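Local coordinates for protein putative NADH-depentdent flavin oxidoreductase (Cupriavidus metallidurans, PDB 5OCS) that is an FMN-containing ene-reductase of the Old Yellow Enzyme family, probably using NADPH as its source of electrons, at residues 333-338 / 361-366. Residues are numbered along the deposited sequence; the frame is centred on the assembly and turned at random.
Sequences WPWHAA and KLFKDA
W335 offers a face of its indole to the edge of the F363 ring, and this T-shaped pair ties the last helix of the TIM barrel, 333-341, to the C-terminal extension. The six-membered ring of W335 and the phenyl ring stand 4.8 Å apart between centroids, with planes inclined at 71°. Contact falls on one rim of the phenyl: F363 CE1 lies over the CD2-CE3 side of the six-membered ring, 3.7 Å from W335 CD2, while F363 CZ sits 3.7 Å from W335 CZ3 farther along the benzo half. The F363 side chain leaves the backbone with CG anti to its carbonyl carbon (chi1 -59°), which swings the ring back toward the helix. L362 supplies the second, aliphatic part of this tightly packed side. Its CG is anti to the backbone N (chi1 -179°), extending the isobutyl group toward A338, whose CB meets CD1 of L362 at 3.8 Å. The example illustrates how a tail without regular secondary structure can dock on a helix through apolar side chains, burying a modest 184 Å² in all. After F363 the tail draws away: that residue is the first of a type II beta turn, F363 to A366, closed by a weak hydrogen bond from A366 N to F363 O, and D365 is exposed, as is K361 at the other end of the segment. Backbone hydrogen bonds of L362 and K364 to V345 hold the tail beside an earlier loop, where A347 packs on both aromatic rings. The second subunit adds L328 against W335 and Y329 against L362, placing the contact near the dimer interface. On the helix side, L362 CD1 also rests 3.7 Å from the carbonyl O of W335.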
ATOM      1  N   TRP D 333      -0.292   5.241  -8.913  1.00  8.34           N
ATOM      2  CA  TRP D 333      -0.087   6.204  -9.995  1.00  8.94           C
ATOM      3  C   TRP D 333       0.356   5.576 -11.328  1.00  9.06           C
ATOM      4  O   TRP D 333      -0.224   5.918 -12.398  1.00  9.18           O
ATOM      5  CB  TRP D 333       0.898   7.316  -9.571  1.00  9.66           C
ATOM      6  CG  TRP D 333       0.928   8.502 -10.529  1.00  9.97           C
ATOM      7  CD1 TRP D 333       0.211   9.634 -10.411  1.00 10.81           C
ATOM      8  CD2 TRP D 333       1.694   8.629 -11.743  1.00  9.92           C
ATOM      9  NE1 TRP D 333       0.462  10.477 -11.465  1.00 10.62           N
ATOM     10  CE2 TRP D 333       1.378   9.895 -12.294  1.00  9.83           C
ATOM     11  CE3 TRP D 333       2.635   7.814 -12.394  1.00 10.01           C
ATOM     12  CZ2 TRP D 333       1.948  10.365 -13.472  1.00 10.46           C
ATOM     13  CZ3 TRP D 333       3.211   8.282 -13.592  1.00 11.03           C
ATOM     14  CH2 TRP D 333       2.846   9.555 -14.107  1.00 10.17           C
ATOM     15  N   PRO D 334       1.301   4.623 -11.306  1.00  8.76           N
ATOM     16  CA  PRO D 334       1.705   4.059 -12.597  1.00  8.77           C
ATOM     17  C   PRO D 334       0.595   3.231 -13.228  1.00  9.17           C
ATOM     18  O   PRO D 334       0.448   3.242 -14.464  1.00  9.00           O
ATOM     19  CB  PRO D 334       2.949   3.215 -12.275  1.00  8.92           C
ATOM     20  CG  PRO D 334       3.424   3.735 -10.909  1.00  8.81           C
ATOM     21  CD  PRO D 334       2.166   4.138 -10.204  1.00  8.61           C
ATOM     22  N   TRP D 335      -0.237   2.554 -12.426  1.00  9.38           N
ATOM     23  CA  TRP D 335      -1.411   1.880 -13.041  1.00  9.92           C
ATOM     24  C   TRP D 335      -2.372   2.892 -13.750  1.00  9.97           C
ATOM     25  O   TRP D 335      -2.850   2.694 -14.896  1.00 10.67           O
ATOM     26  CB  TRP D 335      -2.244   1.171 -12.006  1.00  9.73           C
ATOM     27  CG  TRP D 335      -1.584   0.104 -11.196  1.00  9.76           C
ATOM     28  CD1 TRP D 335      -0.265  -0.231 -11.139  1.00  9.62           C
ATOM     29  CD2 TRP D 335      -2.261  -0.724 -10.246  1.00  9.76           C
ATOM     30  NE1 TRP D 335      -0.087  -1.270 -10.241  1.00 10.23           N
ATOM     31  CE2 TRP D 335      -1.308  -1.595  -9.699  1.00  9.89           C
ATOM     32  CE3 TRP D 335      -3.605  -0.842  -9.855  1.00  9.64           C
ATOM     33  CZ2 TRP D 335      -1.651  -2.547  -8.720  1.00 10.62           C
ATOM     34  CZ3 TRP D 335      -3.936  -1.774  -8.902  1.00 10.24           C
ATOM     35  CH2 TRP D 335      -2.958  -2.617  -8.348  1.00  9.78           C
ATOM     36  N   HIS D 336      -2.633   3.984 -13.050  1.00 10.07           N
ATOM     37  CA  HIS D 336      -3.550   5.028 -13.514  1.00 10.85           C
ATOM     38  C   HIS D 336      -2.988   5.726 -14.728  1.00 11.43           C
ATOM     39  O   HIS D 336      -3.764   5.971 -15.690  1.00 12.00           O
ATOM     40  CB  HIS D 336      -3.904   5.959 -12.392  1.00 11.47           C
ATOM     41  CG  HIS D 336      -4.552   5.253 -11.258  1.00 10.66           C
ATOM     42  ND1 HIS D 336      -4.466   5.690  -9.956  1.00 10.91           N
ATOM     43  CD2 HIS D 336      -5.205   4.069 -11.223  1.00 10.99           C
ATOM     44  CE1 HIS D 336      -5.116   4.844  -9.170  1.00 11.31           C
ATOM     45  NE2 HIS D 336      -5.586   3.854  -9.924  1.00 10.94           N
ATOM     46  N   ALA D 337      -1.661   5.921 -14.740  1.00 11.27           N
ATOM     47  CA  ALA D 337      -0.995   6.471 -15.919  1.00 11.58           C
ATOM     48  C   ALA D 337      -1.055   5.540 -17.145  1.00 12.35           C
ATOM     49  O   ALA D 337      -1.301   5.986 -18.307  1.00 12.61           O
ATOM     50  CB  ALA D 337       0.448   6.898 -15.616  1.00 12.18           C
ATOM     51  N   ALA D 338      -0.813   4.258 -16.906  1.00 11.60           N
ATOM     52  CA  ALA D 338      -0.858   3.264 -17.953  1.00 11.24           C
ATOM     53  C   ALA D 338      -2.256   3.197 -18.558  1.00 12.35           C
ATOM     54  O   ALA D 338      -2.377   3.147 -19.816  1.00 13.00           O
ATOM     55  CB  ALA D 338      -0.440   1.904 -17.414  1.00 11.13           C
ATOM     56  N   LYS D 361      -6.756  -5.568 -20.245  1.00 27.81           N
ATOM     57  CA  LYS D 361      -5.313  -5.754 -20.503  1.00 28.10           C
ATOM     58  C   LYS D 361      -4.387  -4.759 -19.802  1.00 21.80           C
ATOM     59  O   LYS D 361      -3.245  -4.617 -20.214  1.00 19.43           O
ATOM     60  CB  LYS D 361      -4.975  -5.683 -22.010  1.00 31.80           C
ATOM     61  CG  LYS D 361      -5.796  -6.572 -22.918  1.00 37.90           C
ATOM     62  CD  LYS D 361      -5.352  -8.019 -22.819  1.00 42.94           C
ATOM     63  CE  LYS D 361      -6.081  -8.887 -23.833  1.00 45.68           C
ATOM     64  NZ  LYS D 361      -6.441 -10.198 -23.224  1.00 49.12           N
ATOM     65  N   LEU D 362      -4.874  -4.073 -18.770  1.00 17.29           N
ATOM     66  CA  LEU D 362      -4.026  -3.137 -18.004  1.00 15.84           C
ATOM     67  C   LEU D 362      -2.867  -3.872 -17.345  1.00 14.58           C
ATOM     68  O   LEU D 362      -1.716  -3.371 -17.293  1.00 15.06           O
ATOM     69  CB  LEU D 362      -4.859  -2.377 -16.963  1.00 15.58           C
ATOM     70  CG  LEU D 362      -4.102  -1.348 -16.112  1.00 15.05           C
ATOM     71  CD1 LEU D 362      -3.550  -0.268 -17.035  1.00 14.91           C
ATOM     72  CD2 LEU D 362      -4.987  -0.709 -15.068  1.00 14.60           C
ATOM     73  N   PHE D 363      -3.172  -5.032 -16.779  1.00 12.95           N
ATOM     74  CA  PHE D 363      -2.186  -5.766 -16.039  1.00 13.50           C
ATOM     75  C   PHE D 363      -1.535  -6.836 -16.905  1.00 14.29           C
ATOM     76  O   PHE D 363      -2.226  -7.678 -17.484  1.00 13.36           O
ATOM     77  CB  PHE D 363      -2.822  -6.376 -14.806  1.00 12.22           C
ATOM     78  CG  PHE D 363      -3.454  -5.371 -13.864  1.00 10.74           C
ATOM     79  CD1 PHE D 363      -2.828  -4.173 -13.547  1.00 10.87           C
ATOM     80  CD2 PHE D 363      -4.635  -5.680 -13.240  1.00 10.32           C
ATOM     81  CE1 PHE D 363      -3.384  -3.287 -12.646  1.00 10.44           C
ATOM     82  CE2 PHE D 363      -5.215  -4.800 -12.364  1.00 10.08           C
ATOM     83  CZ  PHE D 363      -4.586  -3.606 -12.055  1.00 10.06           C
ATOM     84  N   LYS D 364      -0.208  -6.831 -16.955  1.00 15.33           N
ATOM     85  CA  LYS D 364       0.535  -7.771 -17.798  1.00 17.24           C
ATOM     86  C   LYS D 364       0.298  -9.216 -17.376  1.00 17.67           C
ATOM     87  O   LYS D 364       0.435  -9.556 -16.192  1.00 16.13           O
ATOM     88  CB  LYS D 364       2.023  -7.502 -17.740  1.00 19.27           C
ATOM     89  CG  LYS D 364       2.472  -6.152 -18.260  1.00 21.80           C
ATOM     90  CD  LYS D 364       3.993  -5.994 -18.171  1.00 24.54           C
ATOM     91  CE  LYS D 364       4.446  -4.592 -18.571  1.00 24.24           C
ATOM     92  NZ  LYS D 364       4.029  -4.246 -19.953  1.00 25.78           N
ATOM     93  N   ASP D 365      -0.100 -10.039 -18.335  1.00 16.72           N
ATOM     94  CA  ASP D 365      -0.246 -11.488 -18.151  1.00 19.26           C
ATOM     95  C   ASP D 365      -1.280 -11.924 -17.099  1.00 18.26           C
ATOM     96  O   ASP D 365      -1.184 -13.023 -16.584  1.00 19.02           O
ATOM     97  CB  ASP D 365       1.104 -12.131 -17.843  1.00 22.05           C
ATOM     98  CG  ASP D 365       2.172 -11.762 -18.868  1.00 24.56           C
ATOM     99  OD1 ASP D 365       1.945 -11.928 -20.085  1.00 29.31           O
ATOM    100  OD2 ASP D 365       3.228 -11.282 -18.450  1.00 27.86           O
ATOM    101  N   ALA D 366      -2.264 -11.081 -16.807  1.00 17.70           N
ATOM    102  CA  ALA D 366      -3.321 -11.418 -15.813  1.00 17.60           C
ATOM    103  C   ALA D 366      -4.224 -12.560 -16.309  1.00 18.61           C
ATOM    104  O   ALA D 366      -4.518 -12.654 -17.496  1.00 18.80           O
ATOM    105  CB  ALA D 366      -4.156 -10.205 -15.470  1.00 18.15           C
TER